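Local coordinates for peptidoglycan recognition protein 3 (Branchiostoma belcheri tsingtauense, PDB 4Z8I) that probably cleaves the amide bond between N-acetylmuramic acid and L-alanine in bacterial peptidoglycan, as a zinc amidase whose action is augmented by a fused chitin-binding domain, at residues Gly73-Asn78 and Asn112-His117; Tyr79-Ser84 and Asp145-His150; Val87-Ile92 and Leu152-Glu157. All coordinates share one frame; numbering follows the deposited sequence.

Contact 1. Residues Gly73-Asn78 and Asn112-His117; sequences GSRATN and NIQNYH
Ser74 and Arg75, in the loop that follows helix 69-72, meet Gln114 and Asn115 on one flank of helix 103-120 in the amidase domain of this peptidoglycan recognition protein. Polar side chains carry this surface contact, which ties the loop to the helix.

The first group of bonds belongs to the Gln114 amide, which uses both of its ends. Its NE2 donates to Ser74 OG at 3.0 Å, with an N-H...O angle of 171° and the hydroxyl oxygen practically in the amide plane. Its OE1 receives the backbone N of Arg75 at 3.1 Å, again nearly straight, although the donor is tilted from the carbonyl plane. Reach comes from the torsions: CG stands opposite the backbone N (chi1 -177°) and the chain runs straight on to CD. A second partner of NE2, Asp125 OD1, links the same amide to another loop. Replacing Gln114 by leucine would probably leave the backbone N-H of Arg75 without its acceptor and Ser74 OG without its amide donor. Ser74 OG in turn donates to Arg75 O at 2.9 Å, on a lone pair in the carbonyl plane, so this hydroxyl both accepts and donates.

Van der Waals contact is slight: Arg75 CG lies 3.6 Å from Gln114 OE1, and Thr77 CG2 borders Gln114 NE2, while Thr77 OG1 is bonded to Lys69 NZ.

The Arg75 chain bends at chi3 and carries its guanidinium alongside the helix, where NH1 also forms a salt bridge with Asp119 OD2, its stronger polar partner. Within the contact, Arg75 NH1 donates to Asn115 OD1 at 2.9 Å, approaching from above the carbonyl plane of that amide.

Contact 2. Residues Tyr79-Ser84 and Asp145-His150; sequences YNVFLS and DRRGAH
A single antiparallel beta bridge, Phe82 with Arg146, joins two loops of the amidase domain: the one entering strand 87-94 and the one between strands 138-140 and 158-163. The Phe82 and Arg146 CA atoms are 4.2 Å apart, and two backbone bonds flank them: Arg147 N to Val81 O (2.6 Å) and Leu83 N to Asp145 O (2.8 Å).

The Arg146 side chain, extended from CG to NE, runs alongside that of Phe82 and reaches Tyr79 and Asn80 in the opposing segment. Its guanidinium donates through NE to Tyr79 O at 2.8 Å and through NH2 to Asn80 OD1 at 3.0 Å. Both acceptors lie at the guanidinium edge, while Phe82 CE1 lies over one face, 3.6 Å from Arg146 CZ, the two planes steeply inclined (68°), not stacked. These two bonds, the one from NE bent, and the ring contact are likely to limit its rotation. Val81 CG1 similarly lies over the Arg147 guanidinium.

Leu83 is buried; its CD1 and CG pack on the backbone of Arg146 and Arg147. The Tyr79 ring has a cation-pi contact with Arg142, and Tyr79 OH donates to Arg147 O at 2.9 Å from above the carbonyl plane.

Contact 3. Residues Val87-Ile92 and Leu152-Glu157; sequences VPKVVI and LNVNTE
Lys89 CG is set between the backbone N and the carbonyl carbon (chi1 41°), and Val154 turns CG1 into the corresponding place (chi1 80°), leaving its CG2 opposite the backbone N. These rotations bring Lys89 CD to 3.5 Å from Val154 CG2, with the two side chains meeting at a slant. The other branch, Val154 CG1, faces Val91 CG2 at 3.6 Å as the two valines run antiparallel alongside one another.

The contact sets strand 87-94 of the central mixed sheet against the loop leading into its neighbour, strand 158-163. Glu157 O, at the end of that loop, accepts from Lys89 N at 3.3 Å, almost in line with its C=O bond. Pro88 CD and Lys89 CG border the same oxygen, while Glu157 N is tied back to Val154 O at 2.9 Å within the loop.

Val91 also packs on His150, and its side chain is about 6 Å from the zinc ion, so the apolar end of the contact lies near the metal site. At the other end, Lys89 NZ and Glu157 OE2 are 4.0 Å apart, too far for a salt bridge; their opposite charges are likely to supplement weakly what packing and one long backbone bond provide.

Along the chain all first segments (73-78, 79-84, 87-92) precede all second ones (112-117, 145-150, 152-157), so each pair of contacts crosses. Contacts 1 and 2 have centres 15 Å apart and share the loop between helix 69-72 and strand 87-94, which passes from helix 103-120 to the loop before strand 158-163. Contacts 2 and 3, with centres 11 Å apart, touch: His150 N probably bonds to Asn155 OD1, and Leu83 CD2 packs on backbone oxygens of Asn155 and Thr156. Contacts 1 and 3, centres 21 Å apart, do not touch. Contact 3 reaches the mixed sheet, whose strand 87-94 also carries the zinc ligand His93; His150 ND1 is hydrogen-bonded to that ligand, linking these loops to the metal site.

Contact 1. Residues Gly73-Asn78 and Asn112-His117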
ATOM      1  N   GLY A  73     -16.152  -8.993  -5.319  1.00 32.34           N
ATOM      2  CA  GLY A  73     -17.212  -9.944  -5.042  1.00 24.78           C
ATOM      3  C   GLY A  73     -17.337 -10.357  -3.592  1.00 38.32           C
ATOM      4  O   GLY A  73     -17.618 -11.518  -3.294  1.00 57.43           O
ATOM      5  N   SER A  74     -17.136  -9.405  -2.689  1.00 35.21           N
ATOM      6  CA  SER A  74     -17.256  -9.671  -1.262  1.00 33.93           C
ATOM      7  C   SER A  74     -18.653 -10.147  -0.913  1.00 45.11           C
ATOM      8  O   SER A  74     -19.627  -9.781  -1.573  1.00 55.90           O
ATOM      9  CB  SER A  74     -16.934  -8.413  -0.461  1.00 33.19           C
ATOM     10  OG  SER A  74     -17.151  -8.613   0.923  1.00 41.44           O
ATOM     11  N   ARG A  75     -18.746 -10.976   0.120  1.00 36.40           N
ATOM     12  CA  ARG A  75     -20.037 -11.401   0.628  1.00 27.78           C
ATOM     13  C   ARG A  75     -20.528 -10.320   1.575  1.00 43.64           C
ATOM     14  O   ARG A  75     -19.762  -9.442   1.970  1.00 46.63           O
ATOM     15  CB  ARG A  75     -19.926 -12.742   1.357  1.00 23.55           C
ATOM     16  CG  ARG A  75     -19.274 -12.660   2.723  1.00 43.74           C
ATOM     17  CD  ARG A  75     -19.646 -13.860   3.583  1.00 37.29           C
ATOM     18  NE  ARG A  75     -18.743 -14.988   3.385  1.00 31.12           N
ATOM     19  CZ  ARG A  75     -18.853 -16.151   4.020  1.00 44.90           C
ATOM     20  NH1 ARG A  75     -17.985 -17.123   3.781  1.00 40.74           N
ATOM     21  NH2 ARG A  75     -19.835 -16.344   4.890  1.00 22.93           N
ATOM     22  N   ALA A  76     -21.804 -10.371   1.930  1.00 45.82           N
ATOM     23  CA  ALA A  76     -22.359  -9.382   2.841  1.00 45.33           C
ATOM     24  C   ALA A  76     -21.699  -9.474   4.215  1.00 46.55           C
ATOM     25  O   ALA A  76     -21.605 -10.556   4.796  1.00 62.38           O
ATOM     26  CB  ALA A  76     -23.863  -9.556   2.957  1.00 33.73           C
ATOM     27  N   THR A  77     -21.228  -8.336   4.718  1.00 36.43           N
ATOM     28  CA  THR A  77     -20.697  -8.248   6.075  1.00 34.38           C
ATOM     29  C   THR A  77     -21.370  -7.103   6.825  1.00 43.44           C
ATOM     30  O   THR A  77     -22.097  -6.306   6.233  1.00 45.57           O
ATOM     31  CB  THR A  77     -19.169  -8.042   6.091  1.00 44.69           C
ATOM     32  OG1 THR A  77     -18.835  -6.837   5.391  1.00 44.80           O
ATOM     33  CG2 THR A  77     -18.461  -9.220   5.437  1.00 45.91           C
ATOM     34  N   ASN A  78     -21.127  -7.028   8.128  1.00 50.11           N
ATOM     35  CA  ASN A  78     -21.717  -5.987   8.960  1.00 42.47           C
ATOM     36  C   ASN A  78     -20.849  -5.750  10.188  1.00 35.25           C
ATOM     37  O   ASN A  78     -21.333  -5.750  11.321  1.00 57.30           O
ATOM     38  CB  ASN A  78     -23.137  -6.382   9.370  1.00 43.56           C
ATOM     39  CG  ASN A  78     -23.936  -5.218   9.924  1.00 47.10           C
ATOM     40  OD1 ASN A  78     -23.647  -4.055   9.637  1.00 55.02           O
ATOM     41  ND2 ASN A  78     -24.951  -5.528  10.721  1.00 42.73           N
ATOM     42  N   ASN A 112     -11.776 -16.403  -1.520  1.00 32.79           N
ATOM     43  CA  ASN A 112     -11.368 -17.602  -0.807  1.00 23.45           C
ATOM     44  C   ASN A 112     -10.875 -17.284   0.594  1.00 31.42           C
ATOM     45  O   ASN A 112     -11.268 -17.941   1.559  1.00 32.91           O
ATOM     46  CB  ASN A 112     -10.246 -18.331  -1.554  1.00 21.96           C
ATOM     47  CG  ASN A 112     -10.681 -18.933  -2.869  1.00 28.37           C
ATOM     48  OD1 ASN A 112      -9.829 -19.237  -3.703  1.00 32.83           O
ATOM     49  ND2 ASN A 112     -11.972 -19.137  -3.059  1.00 28.04           N
ATOM     50  N   ILE A 113     -10.004 -16.283   0.700  1.00 24.13           N
ATOM     51  CA  ILE A 113      -9.455 -15.901   1.995  1.00 30.10           C
ATOM     52  C   ILE A 113     -10.561 -15.430   2.942  1.00 29.20           C
ATOM     53  O   ILE A 113     -10.575 -15.778   4.127  1.00 32.25           O
ATOM     54  CB  ILE A 113      -8.350 -14.837   1.852  1.00 32.65           C
ATOM     55  CG1 ILE A 113      -7.147 -15.434   1.118  1.00 20.63           C
ATOM     56  CG2 ILE A 113      -7.918 -14.319   3.213  1.00 36.45           C
ATOM     57  CD1 ILE A 113      -5.972 -14.489   0.980  1.00 20.57           C
ATOM     58  N   GLN A 114     -11.501 -14.662   2.403  1.00 31.42           N
ATOM     59  CA  GLN A 114     -12.640 -14.189   3.178  1.00 39.53           C
ATOM     60  C   GLN A 114     -13.468 -15.367   3.670  1.00 28.01           C
ATOM     61  O   GLN A 114     -13.809 -15.441   4.848  1.00 20.63           O
ATOM     62  CB  GLN A 114     -13.511 -13.243   2.343  1.00 36.27           C
ATOM     63  CG  GLN A 114     -14.680 -12.639   3.114  1.00 27.75           C
ATOM     64  CD  GLN A 114     -15.532 -11.708   2.268  1.00 35.66           C
ATOM     65  OE1 GLN A 114     -16.071 -12.108   1.236  1.00 46.53           O
ATOM     66  NE2 GLN A 114     -15.659 -10.461   2.705  1.00 28.07           N
ATOM     67  N   ASN A 115     -13.783 -16.290   2.766  1.00 30.05           N
ATOM     68  CA  ASN A 115     -14.551 -17.474   3.131  1.00 21.26           C
ATOM     69  C   ASN A 115     -13.853 -18.307   4.199  1.00 33.33           C
ATOM     70  O   ASN A 115     -14.499 -18.877   5.071  1.00 41.52           O
ATOM     71  CB  ASN A 115     -14.845 -18.331   1.897  1.00 26.02           C
ATOM     72  CG  ASN A 115     -15.811 -17.663   0.943  1.00 29.07           C
ATOM     73  OD1 ASN A 115     -16.489 -16.696   1.298  1.00 36.24           O
ATOM     74  ND2 ASN A 115     -15.891 -18.186  -0.273  1.00 26.47           N
ATOM     75  N   TYR A 116     -12.528 -18.370   4.131  1.00 32.49           N
ATOM     76  CA  TYR A 116     -11.754 -19.091   5.133  1.00 27.15           C
ATOM     77  C   TYR A 116     -11.814 -18.396   6.490  1.00 33.97           C
ATOM     78  O   TYR A 116     -11.960 -19.051   7.520  1.00 38.89           O
ATOM     79  CB  TYR A 116     -10.300 -19.257   4.678  1.00 24.92           C
ATOM     80  CG  TYR A 116      -9.368 -19.777   5.751  1.00 33.98           C
ATOM     81  CD1 TYR A 116      -9.632 -20.966   6.416  1.00 31.80           C
ATOM     82  CD2 TYR A 116      -8.211 -19.085   6.083  1.00 45.36           C
ATOM     83  CE1 TYR A 116      -8.779 -21.444   7.388  1.00 30.63           C
ATOM     84  CE2 TYR A 116      -7.352 -19.555   7.050  1.00 34.74           C
ATOM     85  CZ  TYR A 116      -7.640 -20.735   7.700  1.00 37.67           C
ATOM     86  OH  TYR A 116      -6.786 -21.206   8.670  1.00 53.26           O
ATOM     87  N   HIS A 117     -11.706 -17.072   6.491  1.00 37.65           N
ATOM     88  CA  HIS A 117     -11.740 -16.319   7.743  1.00 44.01           C
ATOM     89  C   HIS A 117     -13.117 -16.322   8.405  1.00 47.27           C
ATOM     90  O   HIS A 117     -13.226 -16.422   9.626  1.00 50.52           O
ATOM     91  CB  HIS A 117     -11.267 -14.882   7.522  1.00 34.35           C
ATOM     92  CG  HIS A 117      -9.787 -14.755   7.353  1.00 32.12           C
ATOM     93  ND1 HIS A 117      -9.171 -13.551   7.090  1.00 38.78           N
ATOM     94  CD2 HIS A 117      -8.800 -15.679   7.413  1.00 29.10           C
ATOM     95  CE1 HIS A 117      -7.867 -13.739   6.995  1.00 31.73           C
ATOM     96  NE2 HIS A 117      -7.615 -15.022   7.186  1.00 36.64           N
TER

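Contact 2. Residues Tyr79-Ser84 and Asp145-His150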
ATOM      1  N   TYR A  79     -19.556  -5.558   9.950  1.00 26.37           N
ATOM      2  CA  TYR A  79     -18.586  -5.381  11.026  1.00 25.93           C
ATOM      3  C   TYR A  79     -18.234  -3.910  11.178  1.00 36.20           C
ATOM      4  O   TYR A  79     -17.695  -3.292  10.260  1.00 49.54           O
ATOM      5  CB  TYR A  79     -17.329  -6.202  10.735  1.00 22.71           C
ATOM      6  CG  TYR A  79     -16.212  -6.012  11.730  1.00 37.59           C
ATOM      7  CD1 TYR A  79     -16.210  -6.690  12.939  1.00 29.41           C
ATOM      8  CD2 TYR A  79     -15.150  -5.163  11.452  1.00 39.67           C
ATOM      9  CE1 TYR A  79     -15.188  -6.523  13.848  1.00 32.59           C
ATOM     10  CE2 TYR A  79     -14.125  -4.988  12.355  1.00 42.05           C
ATOM     11  CZ  TYR A  79     -14.147  -5.673  13.550  1.00 37.59           C
ATOM     12  OH  TYR A  79     -13.128  -5.502  14.453  1.00 49.52           O
ATOM     13  N   ASN A  80     -18.541  -3.350  12.340  1.00 44.35           N
ATOM     14  CA  ASN A  80     -18.375  -1.918  12.536  1.00 45.26           C
ATOM     15  C   ASN A  80     -17.604  -1.547  13.803  1.00 51.65           C
ATOM     16  O   ASN A  80     -17.989  -0.626  14.525  1.00 43.62           O
ATOM     17  CB  ASN A  80     -19.740  -1.224  12.506  1.00 41.44           C
ATOM     18  CG  ASN A  80     -20.533  -1.553  11.252  1.00 41.24           C
ATOM     19  OD1 ASN A  80     -20.277  -1.005  10.177  1.00 49.26           O
ATOM     20  ND2 ASN A  80     -21.500  -2.453  11.385  1.00 42.19           N
ATOM     21  N   VAL A  81     -16.513  -2.263  14.065  1.00 49.71           N
ATOM     22  CA  VAL A  81     -15.614  -1.916  15.162  1.00 42.99           C
ATOM     23  C   VAL A  81     -14.502  -1.015  14.634  1.00 40.19           C
ATOM     24  O   VAL A  81     -13.586  -1.472  13.947  1.00 43.97           O
ATOM     25  CB  VAL A  81     -15.026  -3.168  15.827  1.00 40.56           C
ATOM     26  CG1 VAL A  81     -14.026  -2.782  16.902  1.00 25.19           C
ATOM     27  CG2 VAL A  81     -16.139  -4.007  16.422  1.00 25.54           C
ATOM     28  N   PHE A  82     -14.588   0.270  14.960  1.00 45.96           N
ATOM     29  CA  PHE A  82     -13.748   1.274  14.314  1.00 46.00           C
ATOM     30  C   PHE A  82     -12.390   1.510  14.973  1.00 39.05           C
ATOM     31  O   PHE A  82     -12.263   1.498  16.198  1.00 43.31           O
ATOM     32  CB  PHE A  82     -14.512   2.592  14.165  1.00 24.91           C
ATOM     33  CG  PHE A  82     -15.784   2.460  13.381  1.00 26.82           C
ATOM     34  CD1 PHE A  82     -15.754   2.357  12.001  1.00 29.95           C
ATOM     35  CD2 PHE A  82     -17.009   2.428  14.024  1.00 42.01           C
ATOM     36  CE1 PHE A  82     -16.921   2.225  11.278  1.00 32.84           C
ATOM     37  CE2 PHE A  82     -18.180   2.298  13.307  1.00 35.36           C
ATOM     38  CZ  PHE A  82     -18.136   2.195  11.932  1.00 26.76           C
ATOM     39  N   LEU A  83     -11.380   1.717  14.135  1.00 43.74           N
ATOM     40  CA  LEU A  83     -10.041   2.058  14.594  1.00 37.81           C
ATOM     41  C   LEU A  83      -9.988   3.505  15.046  1.00 39.36           C
ATOM     42  O   LEU A  83     -10.656   4.365  14.472  1.00 34.93           O
ATOM     43  CB  LEU A  83      -9.030   1.862  13.465  1.00 32.96           C
ATOM     44  CG  LEU A  83      -8.523   0.445  13.228  1.00 43.15           C
ATOM     45  CD1 LEU A  83      -7.722   0.380  11.944  1.00 41.78           C
ATOM     46  CD2 LEU A  83      -7.679   0.003  14.406  1.00 31.92           C
ATOM     47  N   SER A  84      -9.197   3.772  16.078  1.00 35.12           N
ATOM     48  CA  SER A  84      -8.890   5.143  16.446  1.00 27.00           C
ATOM     49  C   SER A  84      -7.921   5.696  15.408  1.00 39.72           C
ATOM     50  O   SER A  84      -6.827   5.163  15.223  1.00 42.95           O
ATOM     51  CB  SER A  84      -8.267   5.198  17.838  1.00 29.37           C
ATOM     52  OG  SER A  84      -8.068   6.537  18.256  1.00 45.29           O
ATOM     53  N   ASP A 145     -10.932   2.319   8.264  1.00 31.45           N
ATOM     54  CA  ASP A 145     -11.634   2.774   9.458  1.00 28.43           C
ATOM     55  C   ASP A 145     -12.019   1.675  10.444  1.00 33.95           C
ATOM     56  O   ASP A 145     -12.428   1.969  11.565  1.00 47.71           O
ATOM     57  CB  ASP A 145     -12.874   3.572   9.043  1.00 28.92           C
ATOM     58  CG  ASP A 145     -12.539   4.724   8.117  1.00 55.65           C
ATOM     59  OD1 ASP A 145     -11.396   5.223   8.180  1.00 62.30           O
ATOM     60  OD2 ASP A 145     -13.414   5.132   7.323  1.00 74.11           O
ATOM     61  N   ARG A 146     -11.886   0.417  10.036  1.00 28.25           N
ATOM     62  CA  ARG A 146     -12.323  -0.694  10.880  1.00 21.56           C
ATOM     63  C   ARG A 146     -11.161  -1.497  11.457  1.00 41.03           C
ATOM     64  O   ARG A 146     -10.154  -1.726  10.784  1.00 38.92           O
ATOM     65  CB  ARG A 146     -13.289  -1.602  10.108  1.00 21.41           C
ATOM     66  CG  ARG A 146     -14.706  -1.048  10.047  1.00 24.54           C
ATOM     67  CD  ARG A 146     -15.509  -1.584   8.866  1.00 34.24           C
ATOM     68  NE  ARG A 146     -16.864  -1.030   8.855  1.00 50.50           N
ATOM     69  CZ  ARG A 146     -17.190   0.142   8.313  1.00 50.59           C
ATOM     70  NH1 ARG A 146     -16.262   0.888   7.728  1.00 37.25           N
ATOM     71  NH2 ARG A 146     -18.444   0.573   8.357  1.00 44.00           N
ATOM     72  N   ARG A 147     -11.304  -1.912  12.713  1.00 38.65           N
ATOM     73  CA  ARG A 147     -10.287  -2.726  13.370  1.00 38.99           C
ATOM     74  C   ARG A 147     -10.131  -4.071  12.675  1.00 41.76           C
ATOM     75  O   ARG A 147     -11.113  -4.767  12.429  1.00 47.39           O
ATOM     76  CB  ARG A 147     -10.638  -2.955  14.838  1.00 35.52           C
ATOM     77  CG  ARG A 147      -9.659  -3.877  15.553  1.00 52.60           C
ATOM     78  CD  ARG A 147     -10.234  -4.401  16.853  1.00 60.61           C
ATOM     79  NE  ARG A 147     -10.525  -3.324  17.792  1.00 64.76           N
ATOM     80  CZ  ARG A 147     -11.126  -3.501  18.963  1.00 59.20           C
ATOM     81  NH1 ARG A 147     -11.502  -4.716  19.337  1.00 56.33           N
ATOM     82  NH2 ARG A 147     -11.356  -2.466  19.759  1.00 57.74           N
ATOM     83  N   GLY A 148      -8.893  -4.441  12.368  1.00 35.49           N
ATOM     84  CA  GLY A 148      -8.636  -5.704  11.703  1.00 43.52           C
ATOM     85  C   GLY A 148      -8.442  -6.853  12.670  1.00 46.11           C
ATOM     86  O   GLY A 148      -8.454  -6.669  13.888  1.00 53.07           O
ATOM     87  N   ALA A 149      -8.272  -8.047  12.115  1.00 43.85           N
ATOM     88  CA  ALA A 149      -7.955  -9.230  12.902  1.00 31.20           C
ATOM     89  C   ALA A 149      -6.791  -9.962  12.247  1.00 37.68           C
ATOM     90  O   ALA A 149      -6.957 -11.056  11.704  1.00 55.15           O
ATOM     91  CB  ALA A 149      -9.167 -10.134  13.011  1.00 29.08           C
ATOM     92  N   HIS A 150      -5.612  -9.347  12.304  1.00 44.99           N
ATOM     93  CA  HIS A 150      -4.431  -9.867  11.622  1.00 42.40           C
ATOM     94  C   HIS A 150      -3.234 -10.033  12.556  1.00 37.59           C
ATOM     95  O   HIS A 150      -2.329 -10.820  12.278  1.00 36.30           O
ATOM     96  CB  HIS A 150      -4.057  -8.953  10.451  1.00 43.89           C
ATOM     97  CG  HIS A 150      -3.786  -7.534  10.853  1.00 52.34           C
ATOM     98  ND1 HIS A 150      -2.548  -7.104  11.282  1.00 51.08           N
ATOM     99  CD2 HIS A 150      -4.593  -6.448  10.889  1.00 54.69           C
ATOM    100  CE1 HIS A 150      -2.604  -5.815  11.565  1.00 50.38           C
ATOM    101  NE2 HIS A 150      -3.835  -5.392  11.335  1.00 55.77           N
TER

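Contact 3. Residues Val87-Ile92 and Leu152-Glu157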
ATOM      1  N   VAL A  87      -3.689   6.008  12.485  1.00 32.12           N
ATOM      2  CA  VAL A  87      -3.058   4.786  12.964  1.00 31.86           C
ATOM      3  C   VAL A  87      -1.544   4.948  13.133  1.00 38.04           C
ATOM      4  O   VAL A  87      -0.869   5.511  12.268  1.00 49.94           O
ATOM      5  CB  VAL A  87      -3.404   3.597  12.035  1.00 29.13           C
ATOM      6  CG1 VAL A  87      -2.662   2.342  12.443  1.00 39.55           C
ATOM      7  CG2 VAL A  87      -4.904   3.361  12.019  1.00 30.87           C
ATOM      8  N   PRO A  88      -1.015   4.474  14.271  1.00 24.76           N
ATOM      9  CA  PRO A  88       0.406   4.560  14.624  1.00 30.10           C
ATOM     10  C   PRO A  88       1.299   3.689  13.755  1.00 45.18           C
ATOM     11  O   PRO A  88       2.397   4.119  13.410  1.00 47.53           O
ATOM     12  CB  PRO A  88       0.448   4.019  16.058  1.00 25.09           C
ATOM     13  CG  PRO A  88      -0.930   4.139  16.564  1.00 33.72           C
ATOM     14  CD  PRO A  88      -1.827   3.962  15.387  1.00 36.65           C
ATOM     15  N   LYS A  89       0.852   2.484  13.414  1.00 33.71           N
ATOM     16  CA  LYS A  89       1.754   1.528  12.781  1.00 39.08           C
ATOM     17  C   LYS A  89       1.153   0.677  11.655  1.00 39.84           C
ATOM     18  O   LYS A  89      -0.057   0.498  11.571  1.00 41.98           O
ATOM     19  CB  LYS A  89       2.407   0.649  13.852  1.00 43.99           C
ATOM     20  CG  LYS A  89       1.471   0.194  14.957  1.00 37.52           C
ATOM     21  CD  LYS A  89       2.237  -0.208  16.217  1.00 27.37           C
ATOM     22  CE  LYS A  89       2.549   0.993  17.088  1.00 51.94           C
ATOM     23  NZ  LYS A  89       3.160   0.605  18.388  1.00 54.44           N
ATOM     24  N   VAL A  90       2.021   0.163  10.785  1.00 35.77           N
ATOM     25  CA  VAL A  90       1.597  -0.656   9.650  1.00 35.79           C
ATOM     26  C   VAL A  90       2.240  -2.036   9.733  1.00 40.45           C
ATOM     27  O   VAL A  90       3.463  -2.149   9.852  1.00 35.29           O
ATOM     28  CB  VAL A  90       1.994  -0.005   8.311  1.00 36.68           C
ATOM     29  CG1 VAL A  90       1.498  -0.841   7.145  1.00 32.60           C
ATOM     30  CG2 VAL A  90       1.437   1.400   8.221  1.00 30.38           C
ATOM     31  N   VAL A  91       1.416  -3.081   9.677  1.00 33.26           N
ATOM     32  CA  VAL A  91       1.908  -4.454   9.765  1.00 37.41           C
ATOM     33  C   VAL A  91       1.777  -5.147   8.413  1.00 44.83           C
ATOM     34  O   VAL A  91       0.716  -5.104   7.785  1.00 36.63           O
ATOM     35  CB  VAL A  91       1.154  -5.257  10.845  1.00 33.10           C
ATOM     36  CG1 VAL A  91       1.753  -6.639  11.001  1.00 31.72           C
ATOM     37  CG2 VAL A  91       1.199  -4.521  12.170  1.00 28.44           C
ATOM     38  N   ILE A  92       2.859  -5.778   7.965  1.00 37.94           N
ATOM     39  CA  ILE A  92       2.877  -6.434   6.663  1.00 37.53           C
ATOM     40  C   ILE A  92       2.711  -7.947   6.800  1.00 48.89           C
ATOM     41  O   ILE A  92       3.386  -8.586   7.612  1.00 33.22           O
ATOM     42  CB  ILE A  92       4.177  -6.119   5.900  1.00 33.98           C
ATOM     43  CG1 ILE A  92       4.326  -4.609   5.709  1.00 39.32           C
ATOM     44  CG2 ILE A  92       4.200  -6.832   4.554  1.00 25.65           C
ATOM     45  CD1 ILE A  92       3.230  -3.989   4.864  1.00 24.61           C
ATOM     46  N   LEU A 152      -2.796  -9.898  16.898  1.00 36.60           N
ATOM     47  CA  LEU A 152      -3.454  -9.703  18.190  1.00 31.46           C
ATOM     48  C   LEU A 152      -2.896  -8.554  19.032  1.00 39.44           C
ATOM     49  O   LEU A 152      -3.655  -7.761  19.592  1.00 51.11           O
ATOM     50  CB  LEU A 152      -3.404 -11.002  19.001  1.00 49.79           C
ATOM     51  CG  LEU A 152      -4.497 -11.192  20.057  1.00 61.62           C
ATOM     52  CD1 LEU A 152      -5.746 -11.798  19.430  1.00 47.76           C
ATOM     53  CD2 LEU A 152      -4.007 -12.040  21.227  1.00 58.46           C
ATOM     54  N   ASN A 153      -1.573  -8.470  19.122  1.00 37.74           N
ATOM     55  CA  ASN A 153      -0.930  -7.449  19.946  1.00 36.77           C
ATOM     56  C   ASN A 153      -1.138  -6.015  19.451  1.00 53.43           C
ATOM     57  O   ASN A 153      -0.894  -5.063  20.193  1.00 62.17           O
ATOM     58  CB  ASN A 153       0.575  -7.730  20.065  1.00 44.88           C
ATOM     59  CG  ASN A 153       0.889  -8.873  21.016  1.00 61.71           C
ATOM     60  OD1 ASN A 153       0.174  -9.102  21.990  1.00 76.11           O
ATOM     61  ND2 ASN A 153       1.973  -9.591  20.740  1.00 43.88           N
ATOM     62  N   VAL A 154      -1.596  -5.858  18.210  1.00 44.47           N
ATOM     63  CA  VAL A 154      -1.516  -4.560  17.544  1.00 37.30           C
ATOM     64  C   VAL A 154      -2.718  -4.234  16.635  1.00 36.65           C
ATOM     65  O   VAL A 154      -2.726  -3.215  15.937  1.00 35.26           O
ATOM     66  CB  VAL A 154      -0.171  -4.450  16.765  1.00 48.67           C
ATOM     67  CG1 VAL A 154      -0.249  -5.184  15.435  1.00 33.83           C
ATOM     68  CG2 VAL A 154       0.229  -3.005  16.566  1.00 76.02           C
ATOM     69  N   ASN A 155      -3.741  -5.084  16.673  1.00 36.92           N
ATOM     70  CA  ASN A 155      -4.943  -4.887  15.858  1.00 37.80           C
ATOM     71  C   ASN A 155      -5.611  -3.518  16.025  1.00 41.74           C
ATOM     72  O   ASN A 155      -6.114  -2.944  15.062  1.00 50.19           O
ATOM     73  CB  ASN A 155      -5.972  -5.988  16.133  1.00 41.50           C
ATOM     74  CG  ASN A 155      -5.644  -7.286  15.428  1.00 36.42           C
ATOM     75  OD1 ASN A 155      -4.925  -7.299  14.430  1.00 44.37           O
ATOM     76  ND2 ASN A 155      -6.181  -8.387  15.940  1.00 39.09           N
ATOM     77  N   THR A 156      -5.613  -3.003  17.248  1.00 40.48           N
ATOM     78  CA  THR A 156      -6.247  -1.719  17.535  1.00 47.35           C
ATOM     79  C   THR A 156      -5.369  -0.531  17.153  1.00 41.35           C
ATOM     80  O   THR A 156      -5.831   0.608  17.146  1.00 43.58           O
ATOM     81  CB  THR A 156      -6.614  -1.591  19.027  1.00 47.32           C
ATOM     82  OG1 THR A 156      -5.417  -1.572  19.816  1.00 43.55           O
ATOM     83  CG2 THR A 156      -7.483  -2.759  19.463  1.00 49.29           C
ATOM     84  N   GLU A 157      -4.106  -0.792  16.837  1.00 35.72           N
ATOM     85  CA  GLU A 157      -3.167   0.291  16.572  1.00 40.04           C
ATOM     86  C   GLU A 157      -2.599   0.247  15.162  1.00 45.82           C
ATOM     87  O   GLU A 157      -1.641   0.956  14.859  1.00 39.44           O
ATOM     88  CB  GLU A 157      -2.006   0.252  17.570  1.00 59.16           C
ATOM     89  CG  GLU A 157      -2.306   0.843  18.934  1.00 64.12           C
ATOM     90  CD  GLU A 157      -1.065   0.927  19.807  1.00 85.75           C
ATOM     91  OE1 GLU A 157      -0.721   2.044  20.250  1.00 81.24           O
ATOM     92  OE2 GLU A 157      -0.433  -0.125  20.047  1.00 94.94           O
TER